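PDB 5KEU: taurine dioxygenase from Burkholderia xenovorans, which probably acts as an iron(II)- and 2-oxoglutarate-dependent dioxygenase of the TauD/TfdA family, here holding magnesium at its metal site. Local coordinates for residues R56-F61 against N268-H273; W122-T127 against T153-A158; R216-S221 against W244-R249. All coordinates share one frame; numbering follows the deposited sequence.

Contact 1 of 3, residues R56-F61 against N268-H273; sequences RWRVVF and NRATAH. With MG (magnesium ion), chain C.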
loop_
_atom_site.group_PDB
_atom_site.type_symbol
_atom_site.label_atom_id
_atom_site.label_comp_id
_atom_site.label_asym_id
_atom_site.label_seq_id
_atom_site.Cartn_x
_atom_site.Cartn_y
_atom_site.Cartn_z
ATOM N N ARG B 56 16.351 6.148 -11.448
ATOM C CA ARG B 56 16.344 6.840 -10.166
ATOM C C ARG B 56 15.103 6.508 -9.339
ATOM O O ARG B 56 15.192 6.394 -8.109
ATOM C CB ARG B 56 16.442 8.350 -10.392
ATOM C CG ARG B 56 15.926 9.177 -9.237
ATOM C CD ARG B 56 16.950 10.092 -8.650
ATOM N NE ARG B 56 17.501 11.008 -9.640
ATOM C CZ ARG B 56 18.318 12.010 -9.339
ATOM N NH1 ARG B 56 18.789 12.796 -10.298
ATOM N NH2 ARG B 56 18.658 12.227 -8.076
ATOM N N TRP B 57 13.947 6.360 -9.980
ATOM C CA TRP B 57 12.692 6.219 -9.256
ATOM C C TRP B 57 12.047 4.845 -9.417
ATOM O O TRP B 57 11.000 4.596 -8.798
ATOM C CB TRP B 57 11.725 7.343 -9.674
ATOM C CG TRP B 57 12.205 8.690 -9.137
ATOM C CD1 TRP B 57 12.741 9.720 -9.850
ATOM C CD2 TRP B 57 12.234 9.096 -7.761
ATOM N NE1 TRP B 57 13.089 10.758 -8.999
ATOM C CE2 TRP B 57 12.782 10.395 -7.715
ATOM C CE3 TRP B 57 11.826 8.495 -6.565
ATOM C CZ2 TRP B 57 12.950 11.097 -6.515
ATOM C CZ3 TRP B 57 11.984 9.198 -5.372
ATOM C CH2 TRP B 57 12.550 10.485 -5.360
ATOM N N ARG B 58 12.646 3.954 -10.220
ATOM C CA ARG B 58 12.297 2.533 -10.309
ATOM C C ARG B 58 11.030 2.257 -11.113
ATOM O O ARG B 58 10.966 1.263 -11.838
ATOM C CB ARG B 58 12.127 1.891 -8.925
ATOM C CG ARG B 58 13.214 2.232 -7.902
ATOM C CD ARG B 58 14.609 2.007 -8.409
ATOM N NE ARG B 58 15.564 2.402 -7.381
ATOM C CZ ARG B 58 16.863 2.149 -7.430
ATOM N NH1 ARG B 58 17.371 1.479 -8.451
ATOM N NH2 ARG B 58 17.650 2.553 -6.442
ATOM N N VAL B 59 10.009 3.086 -10.973
ATOM C CA VAL B 59 8.824 2.988 -11.823
ATOM C C VAL B 59 8.383 4.407 -12.142
ATOM O O VAL B 59 8.351 5.262 -11.251
ATOM C CB VAL B 59 7.677 2.182 -11.169
ATOM C CG1 VAL B 59 7.314 2.701 -9.753
ATOM C CG2 VAL B 59 6.451 2.171 -12.071
ATOM N N VAL B 60 8.084 4.675 -13.413
ATOM C CA VAL B 60 7.618 5.999 -13.802
ATOM C C VAL B 60 6.239 5.867 -14.431
ATOM O O VAL B 60 5.902 4.843 -15.037
ATOM C CB VAL B 60 8.600 6.730 -14.754
ATOM C CG1 VAL B 60 9.944 6.983 -14.048
ATOM C CG2 VAL B 60 8.807 5.962 -16.070
ATOM N N PHE B 61 5.435 6.912 -14.267
ATOM C CA PHE B 61 4.044 6.902 -14.692
ATOM C C PHE B 61 3.776 8.063 -15.636
ATOM O O PHE B 61 4.365 9.138 -15.503
ATOM C CB PHE B 61 3.096 6.984 -13.486
ATOM C CG PHE B 61 3.315 5.886 -12.478
ATOM C CD1 PHE B 61 2.806 4.607 -12.696
ATOM C CD2 PHE B 61 4.040 6.130 -11.317
ATOM C CE1 PHE B 61 2.990 3.591 -11.761
ATOM C CE2 PHE B 61 4.237 5.126 -10.376
ATOM C CZ PHE B 61 3.708 3.856 -10.588
ATOM N N ASN B 268 12.226 -3.912 -13.746
ATOM C CA ASN B 268 12.124 -5.252 -13.175
ATOM C C ASN B 268 13.417 -5.689 -12.486
ATOM O O ASN B 268 13.411 -6.691 -11.764
ATOM C CB ASN B 268 11.755 -6.220 -14.322
ATOM C CG ASN B 268 10.966 -7.461 -13.878
ATOM O OD1 ASN B 268 9.989 -7.364 -13.117
ATOM N ND2 ASN B 268 11.372 -8.652 -14.410
ATOM N N ARG B 269 14.527 -5.010 -12.738
ATOM C CA ARG B 269 15.769 -5.400 -12.092
ATOM C C ARG B 269 15.873 -4.870 -10.669
ATOM O O ARG B 269 16.783 -5.276 -9.937
ATOM C CB ARG B 269 16.957 -4.905 -12.921
ATOM C CG ARG B 269 16.900 -5.363 -14.375
ATOM C CD ARG B 269 17.882 -4.570 -15.251
ATOM N NE ARG B 269 17.499 -3.161 -15.302
ATOM C CZ ARG B 269 18.070 -2.251 -16.085
ATOM N NH1 ARG B 269 19.037 -2.589 -16.932
ATOM N NH2 ARG B 269 17.660 -0.991 -16.020
ATOM N N ALA B 270 14.961 -3.978 -10.259
ATOM C CA ALA B 270 15.079 -3.302 -8.979
ATOM C C ALA B 270 13.768 -3.278 -8.201
ATOM O O ALA B 270 13.707 -2.630 -7.152
ATOM C CB ALA B 270 15.577 -1.860 -9.176
ATOM N N THR B 271 12.728 -3.960 -8.680
ATOM C CA THR B 271 11.410 -3.866 -8.069
ATOM C C THR B 271 10.744 -5.225 -8.025
ATOM O O THR B 271 11.110 -6.152 -8.751
ATOM C CB THR B 271 10.460 -2.927 -8.838
ATOM O OG1 THR B 271 10.286 -3.413 -10.182
ATOM C CG2 THR B 271 10.993 -1.501 -8.863
ATOM N N ALA B 272 9.744 -5.318 -7.162
ATOM C CA ALA B 272 8.663 -6.285 -7.280
ATOM C C ALA B 272 7.365 -5.490 -7.301
ATOM O O ALA B 272 7.333 -4.321 -6.898
ATOM C CB ALA B 272 8.650 -7.296 -6.117
ATOM N N HIS B 273 6.289 -6.113 -7.783
ATOM C CA HIS B 273 5.009 -5.419 -7.827
ATOM C C HIS B 273 3.883 -6.357 -7.412
ATOM O O HIS B 273 4.051 -7.575 -7.288
ATOM C CB HIS B 273 4.728 -4.807 -9.208
ATOM C CG HIS B 273 4.761 -5.813 -10.319
ATOM N ND1 HIS B 273 5.938 -6.213 -10.914
ATOM C CD2 HIS B 273 3.774 -6.517 -10.922
ATOM C CE1 HIS B 273 5.677 -7.126 -11.833
ATOM N NE2 HIS B 273 4.374 -7.333 -11.855
HETATM MG MG MG C . 3.705 -9.129 -12.665
HETATM O O HOH W 1 3.485 -8.383 -14.482
HETATM O O HOH W 2 1.724 -8.592 -12.268
#
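R58 lies against A270 and T271, and this single arginine makes nearly all of the contact from its side; it is an example of how the aliphatic part of a charged side chain can serve the interior while its polar end is paired elsewhere. The van der Waals touches come first. Closest is R58 CB to the methyl of T271, CG2, at 3.6 Å, and further along the chain R58 CD and NH1 pass A270 CB at 4.1 and 3.9 Å. CG stands beside the backbone N of R58 (chi1 -45°), and a second bend at chi2 brings the extended outer half of the chain alongside the alanine. A270 CB meets the guanidinium obliquely.

Polar groups of the pair look elsewhere. NH2 of R58 forms a salt bridge with E215, which would offset the charge of the buried guanidinium, and OG1 of T271 bonds to the carbonyl oxygen of D267. With OG1 set between backbone N and carbonyl carbon (chi1 60°), the threonine can hold that bond while its methyl stays on R58. No hydrogen bond links the two segments.

Metal binding forms a third class. H273 NE2 reaches the magnesium at 2.1 Å, and one of the two metal-bound waters lies at the edge of the imidazole, in its plane. H123, D125 and N323 O complete the coordination.

In the fold, R58 has left helix 44-57 with a positive phi of 77°, turning the chain into strand 59-62, which runs between strands 31-34 and 263-267 of the larger mixed sheet. T271 opens strand 271-274 of the smaller antiparallel sheet. The contact therefore bridges the two sheets of the cupin-like core, with W266 of strand 263-267 also touching T271.

Contact 2 of 3, residues W122-T127 against T153-A158; sequences WHTDVT and TNLALA. With MG (magnesium ion), chain C.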
loop_
_atom_site.group_PDB
_atom_site.type_symbol
_atom_site.label_atom_id
_atom_site.label_comp_id
_atom_site.label_asym_id
_atom_site.label_seq_id
_atom_site.Cartn_x
_atom_site.Cartn_y
_atom_site.Cartn_z
ATOM N N TRP B 122 3.173 -10.518 -4.318
ATOM C CA TRP B 122 4.315 -9.683 -4.687
ATOM C C TRP B 122 5.294 -10.480 -5.527
ATOM O O TRP B 122 5.645 -11.608 -5.166
ATOM C CB TRP B 122 5.022 -9.163 -3.440
ATOM C CG TRP B 122 4.298 -8.046 -2.769
ATOM C CD1 TRP B 122 3.388 -8.136 -1.734
ATOM C CD2 TRP B 122 4.417 -6.655 -3.081
ATOM N NE1 TRP B 122 2.950 -6.874 -1.388
ATOM C CE2 TRP B 122 3.564 -5.950 -2.199
ATOM C CE3 TRP B 122 5.151 -5.936 -4.034
ATOM C CZ2 TRP B 122 3.452 -4.563 -2.226
ATOM C CZ3 TRP B 122 5.043 -4.542 -4.058
ATOM C CH2 TRP B 122 4.190 -3.877 -3.164
ATOM N N HIS B 123 5.758 -9.897 -6.632
ATOM C CA HIS B 123 6.637 -10.667 -7.512
ATOM C C HIS B 123 7.414 -9.752 -8.442
ATOM O O HIS B 123 7.027 -8.611 -8.715
ATOM C CB HIS B 123 5.851 -11.664 -8.371
ATOM C CG HIS B 123 4.916 -10.994 -9.325
ATOM N ND1 HIS B 123 3.768 -10.358 -8.907
ATOM C CD2 HIS B 123 4.982 -10.816 -10.667
ATOM C CE1 HIS B 123 3.154 -9.829 -9.953
ATOM N NE2 HIS B 123 3.865 -10.100 -11.038
ATOM N N THR B 124 8.515 -10.298 -8.943
ATOM C CA THR B 124 9.275 -9.717 -10.038
ATOM C C THR B 124 8.989 -10.589 -11.250
ATOM O O THR B 124 8.978 -11.814 -11.133
ATOM C CB THR B 124 10.759 -9.679 -9.692
ATOM O OG1 THR B 124 10.938 -8.893 -8.485
ATOM C CG2 THR B 124 11.547 -9.022 -10.785
ATOM N N ASP B 125 8.705 -9.976 -12.391
ATOM C CA ASP B 125 8.165 -10.760 -13.504
ATOM C C ASP B 125 9.164 -11.776 -14.048
ATOM O O ASP B 125 10.315 -11.448 -14.329
ATOM C CB ASP B 125 7.723 -9.840 -14.624
ATOM C CG ASP B 125 6.411 -9.154 -14.315
ATOM O OD1 ASP B 125 5.595 -9.716 -13.524
ATOM O OD2 ASP B 125 6.210 -8.058 -14.869
ATOM N N VAL B 126 8.686 -13.005 -14.255
ATOM C CA VAL B 126 9.393 -14.074 -14.954
ATOM C C VAL B 126 10.746 -14.401 -14.346
ATOM O O VAL B 126 11.671 -14.786 -15.070
ATOM C CB VAL B 126 9.581 -13.762 -16.457
ATOM C CG1 VAL B 126 9.652 -15.068 -17.256
ATOM C CG2 VAL B 126 8.479 -12.876 -16.995
ATOM N N THR B 127 10.888 -14.270 -13.026
ATOM C CA THR B 127 12.185 -14.637 -12.468
ATOM C C THR B 127 12.409 -16.144 -12.442
ATOM O O THR B 127 13.516 -16.575 -12.116
ATOM C CB THR B 127 12.396 -14.055 -11.065
ATOM O OG1 THR B 127 11.390 -14.517 -10.154
ATOM C CG2 THR B 127 12.399 -12.537 -11.117
ATOM N N THR B 153 7.433 -2.203 -5.036
ATOM C CA THR B 153 8.352 -2.002 -3.929
ATOM C C THR B 153 9.782 -1.901 -4.459
ATOM O O THR B 153 10.128 -2.480 -5.497
ATOM C CB THR B 153 8.220 -3.115 -2.890
ATOM O OG1 THR B 153 9.024 -2.792 -1.747
ATOM C CG2 THR B 153 8.647 -4.485 -3.474
ATOM N N ASN B 154 10.599 -1.149 -3.733
ATOM C CA ASN B 154 11.969 -0.826 -4.126
ATOM C C ASN B 154 12.905 -1.846 -3.483
ATOM O O ASN B 154 13.189 -1.776 -2.286
ATOM C CB ASN B 154 12.306 0.603 -3.698
ATOM C CG ASN B 154 13.700 1.029 -4.123
ATOM O OD1 ASN B 154 14.566 0.199 -4.370
ATOM N ND2 ASN B 154 13.925 2.335 -4.183
ATOM N N LEU B 155 13.402 -2.784 -4.286
ATOM C CA LEU B 155 14.244 -3.860 -3.771
ATOM C C LEU B 155 15.715 -3.460 -3.654
ATOM O O LEU B 155 16.480 -4.146 -2.964
ATOM C CB LEU B 155 14.105 -5.104 -4.666
ATOM C CG LEU B 155 12.693 -5.706 -4.724
ATOM C CD1 LEU B 155 12.580 -6.940 -5.633
ATOM C CD2 LEU B 155 12.267 -6.103 -3.316
ATOM N N ALA B 156 16.133 -2.374 -4.298
ATOM C CA ALA B 156 17.453 -1.827 -3.996
ATOM C C ALA B 156 17.467 -1.240 -2.593
ATOM O O ALA B 156 18.364 -1.525 -1.789
ATOM C CB ALA B 156 17.837 -0.764 -5.032
ATOM N N LEU B 157 16.449 -0.429 -2.274
ATOM C CA LEU B 157 16.293 0.090 -0.922
ATOM C C LEU B 157 16.135 -1.038 0.093
ATOM O O LEU B 157 16.712 -0.987 1.190
ATOM C CB LEU B 157 15.072 1.021 -0.876
ATOM C CG LEU B 157 14.755 1.651 0.465
ATOM C CD1 LEU B 157 15.918 2.542 0.894
ATOM C CD2 LEU B 157 13.461 2.433 0.328
ATOM N N ALA B 158 15.332 -2.056 -0.241
ATOM C CA ALA B 158 15.169 -3.174 0.676
ATOM C C ALA B 158 16.518 -3.779 1.051
ATOM O O ALA B 158 16.759 -4.086 2.223
ATOM C CB ALA B 158 14.244 -4.237 0.070
HETATM MG MG MG C . 3.705 -9.129 -12.665
HETATM O O HOH W 1 3.485 -8.383 -14.482
HETATM O O HOH W 2 1.724 -8.592 -12.268
#
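W122 meets T153 within the double-stranded beta-helix of the cupin-clan dioxygenases, just ahead of the His-X-Asp pair that H123 and D125 contribute to the metal site. The tight part is the benzo rim of the indole. Its CZ3 comes to 3.5 Å from T153 N, which lies at the ring edge near its plane, and to 3.7 Å from T153 CG2. That methyl sits between the backbone N and carbonyl carbon of T153, leaving OG1 anti to N (chi1 -173°) to bond with A247 O.

The second touch is slighter: the T124 and L155 side chains run past each other head to tail, with T124 OG1 3.8 Å from L155 CD1, and the hydroxyl is hydrogen-bonded to T271 O. Both touches are buried. Water appears instead on the other side of segment 122-127, where the magnesium carries two waters beside H123 NE2 at 1.9 Å and D125 OD1 at 2.2 Å; D125 itself lies in a type II turn from T124 to T127. At the start of helix 155-161, N154 is the N-cap: its OD1 receives L157 N at 2.9 Å, nearly straight at 176° but from 62° above the carbonyl plane.

Contact 3 of 3, residues R216-S221 against W244-R249; sequences RVLYVS and WEHATR. With FMT (formic acid), chain D.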
loop_
_atom_site.group_PDB
_atom_site.type_symbol
_atom_site.label_atom_id
_atom_site.label_comp_id
_atom_site.label_asym_id
_atom_site.label_seq_id
_atom_site.Cartn_x
_atom_site.Cartn_y
_atom_site.Cartn_z
ATOM N N ARG B 216 23.162 -3.083 -5.452
ATOM C CA ARG B 216 22.733 -4.389 -4.996
ATOM C C ARG B 216 21.236 -4.369 -4.732
ATOM O O ARG B 216 20.727 -3.454 -4.083
ATOM C CB ARG B 216 23.503 -4.772 -3.739
ATOM C CG ARG B 216 24.969 -5.078 -4.102
ATOM C CD ARG B 216 25.861 -5.301 -2.912
ATOM N NE ARG B 216 27.249 -5.271 -3.373
ATOM C CZ ARG B 216 28.247 -5.925 -2.795
ATOM N NH1 ARG B 216 28.022 -6.670 -1.725
ATOM N NH2 ARG B 216 29.468 -5.833 -3.294
ATOM N N VAL B 217 20.546 -5.386 -5.232
ATOM C CA VAL B 217 19.095 -5.496 -5.172
ATOM C C VAL B 217 18.740 -6.786 -4.450
ATOM O O VAL B 217 19.279 -7.850 -4.772
ATOM C CB VAL B 217 18.483 -5.487 -6.588
ATOM C CG1 VAL B 217 17.018 -5.870 -6.541
ATOM C CG2 VAL B 217 18.696 -4.123 -7.265
ATOM N N LEU B 218 17.812 -6.700 -3.499
ATOM C CA LEU B 218 17.356 -7.880 -2.773
ATOM C C LEU B 218 16.359 -8.599 -3.675
ATOM O O LEU B 218 15.166 -8.304 -3.683
ATOM C CB LEU B 218 16.745 -7.485 -1.431
ATOM C CG LEU B 218 16.305 -8.650 -0.542
ATOM C CD1 LEU B 218 17.534 -9.512 -0.188
ATOM C CD2 LEU B 218 15.629 -8.118 0.729
ATOM N N TYR B 219 16.866 -9.568 -4.442
ATOM C CA TYR B 219 16.154 -10.138 -5.592
ATOM C C TYR B 219 15.250 -11.295 -5.152
ATOM O O TYR B 219 15.455 -12.437 -5.527
ATOM C CB TYR B 219 17.182 -10.599 -6.631
ATOM C CG TYR B 219 16.707 -10.679 -8.068
ATOM C CD1 TYR B 219 16.193 -9.564 -8.720
ATOM C CD2 TYR B 219 16.794 -11.877 -8.785
ATOM C CE1 TYR B 219 15.762 -9.640 -10.064
ATOM C CE2 TYR B 219 16.378 -11.962 -10.129
ATOM C CZ TYR B 219 15.868 -10.842 -10.755
ATOM O OH TYR B 219 15.465 -10.907 -12.080
ATOM N N VAL B 220 14.238 -11.002 -4.324
ATOM C CA VAL B 220 13.542 -12.078 -3.608
ATOM C C VAL B 220 12.135 -12.357 -4.137
ATOM O O VAL B 220 11.378 -13.089 -3.487
ATOM C CB VAL B 220 13.527 -11.819 -2.090
ATOM C CG1 VAL B 220 14.936 -11.923 -1.556
ATOM C CG2 VAL B 220 12.961 -10.437 -1.756
ATOM N N SER B 221 11.779 -11.845 -5.313
ATOM C CA SER B 221 10.569 -12.203 -6.077
ATOM C C SER B 221 9.612 -13.173 -5.369
ATOM O O SER B 221 9.646 -14.385 -5.626
ATOM C CB SER B 221 11.011 -12.799 -7.423
ATOM O OG SER B 221 9.914 -12.833 -8.316
ATOM N N TRP B 244 10.993 -11.600 2.931
ATOM C CA TRP B 244 9.779 -11.193 2.229
ATOM C C TRP B 244 8.990 -10.161 3.027
ATOM O O TRP B 244 8.438 -9.208 2.458
ATOM C CB TRP B 244 8.908 -12.420 1.945
ATOM C CG TRP B 244 9.470 -13.301 0.829
ATOM C CD1 TRP B 244 10.353 -12.946 -0.156
ATOM C CD2 TRP B 244 9.176 -14.679 0.633
ATOM N NE1 TRP B 244 10.616 -14.044 -0.978
ATOM C CE2 TRP B 244 9.892 -15.112 -0.510
ATOM C CE3 TRP B 244 8.364 -15.596 1.310
ATOM C CZ2 TRP B 244 9.814 -16.418 -0.984
ATOM C CZ3 TRP B 244 8.284 -16.900 0.827
ATOM C CH2 TRP B 244 9.002 -17.293 -0.310
ATOM N N GLU B 245 8.868 -10.373 4.338
ATOM C CA GLU B 245 8.272 -9.366 5.213
ATOM C C GLU B 245 9.021 -8.045 5.086
ATOM O O GLU B 245 8.421 -6.970 4.973
ATOM C CB GLU B 245 8.287 -9.932 6.641
ATOM C CG GLU B 245 8.079 -9.030 7.829
ATOM C CD GLU B 245 8.252 -9.796 9.164
ATOM O OE1 GLU B 245 9.403 -10.219 9.520
ATOM O OE2 GLU B 245 7.215 -10.004 9.842
ATOM N N HIS B 246 10.352 -8.122 5.077
ATOM C CA HIS B 246 11.170 -6.921 4.964
ATOM C C HIS B 246 10.958 -6.230 3.616
ATOM O O HIS B 246 10.815 -5.006 3.545
ATOM C CB HIS B 246 12.645 -7.306 5.155
ATOM C CG HIS B 246 13.591 -6.160 4.954
ATOM N ND1 HIS B 246 13.730 -5.141 5.872
ATOM C CD2 HIS B 246 14.412 -5.854 3.922
ATOM C CE1 HIS B 246 14.616 -4.264 5.423
ATOM N NE2 HIS B 246 15.037 -4.667 4.237
ATOM N N ALA B 247 10.935 -6.995 2.530
ATOM C CA ALA B 247 10.905 -6.385 1.207
ATOM C C ALA B 247 9.588 -5.681 0.923
ATOM O O ALA B 247 9.517 -4.912 -0.040
ATOM C CB ALA B 247 11.153 -7.440 0.116
ATOM N N THR B 248 8.546 -5.951 1.709
ATOM C CA THR B 248 7.238 -5.368 1.483
ATOM C C THR B 248 6.877 -4.348 2.560
ATOM O O THR B 248 5.695 -4.041 2.731
ATOM C CB THR B 248 6.168 -6.464 1.377
ATOM O OG1 THR B 248 6.185 -7.284 2.550
ATOM C CG2 THR B 248 6.444 -7.347 0.151
ATOM N N ARG B 249 7.869 -3.827 3.290
ATOM C CA ARG B 249 7.615 -2.707 4.196
ATOM C C ARG B 249 6.879 -1.598 3.443
ATOM O O ARG B 249 7.289 -1.228 2.334
ATOM C CB ARG B 249 8.925 -2.117 4.758
ATOM C CG ARG B 249 9.714 -2.962 5.767
ATOM C CD ARG B 249 8.969 -3.167 7.082
ATOM N NE ARG B 249 8.400 -1.905 7.532
ATOM C CZ ARG B 249 7.296 -1.800 8.255
ATOM N NH1 ARG B 249 6.842 -0.593 8.582
ATOM N NH2 ARG B 249 6.655 -2.899 8.654
HETATM C C FMT D . 6.215 1.505 11.129
HETATM O O1 FMT D . 5.647 1.554 10.033
HETATM O O2 FMT D . 7.385 1.842 11.340
#
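W244 donates its indole N-H to the main chain of V220, the one hydrogen bond between the end of a strand with the loop after it and the last turn of a helix, which otherwise meet through carbon atoms. Followed outward from CB, the side chain shows how a long aromatic can span such a junction. CB leaves the helix with CG beside the backbone N (chi1 -74°), which carries the five-membered ring across to V220. Beyond CG, CD1 passes V220 CB at 3.9 Å, while V220 CG2 lies in the ring plane at the edge, 4.0 Å from the same carbon. NE1 makes the bond, 2.8 Å from V220 O. The N-H...O angle of 137° shows it to be bent, and the oxygen is tilted out of the indole plane. CE2 already stands 3.9 Å from that oxygen, and elsewhere the ring meets W119, the planes at about 40°.

The rest of the interface is looser. V220 CG2, placed between its backbone N and carbonyl carbon, also touches A247 CB at 4.0 Å, so one methyl meets two residues of the helix. L218 CD2 comes to the edge of the H246 imidazole, near its plane, 4.1 Å from CD2 of that histidine, whose NE2 bonds to A158 O. Between L218 and V220 the chain bends through an inverse gamma turn centred on Y219.

Here the C-terminal end of helix 233-247 packs beside the exit of strand 216-218, which pairs with strand 200-209 in a five-stranded antiparallel sheet. Helix 155-161 adjoins both segments: its L155 touches V217 and A247. On the outer side of helix 233-247, E245 makes a salt bridge to R117 of the second subunit.

In the fold
Contacts 1 and 2 lie near the middle of the chain, 7 and 6 Å from its centre, and contact 3 further out, at 13 Å. Contacts 1 and 2 have centres 8 Å apart and share the magnesium and both its waters; their strands 271-274 and 122-123 are neighbours, with H273 N probably hydrogen-bonded to H123 O at 2.8 Å. Contact 3, its centre 6 Å from that of contact 2 and 13 Å from that of contact 1, binds no metal: its W244 side chain lies about 9 Å from that of H123. V217 CG1 adjoins both other contacts, 3.5 Å from R269 O and 3.5 Å from L155 CB. Along the chain, contacts 2 and 3 follow in series inside the long loop closed by contact 1.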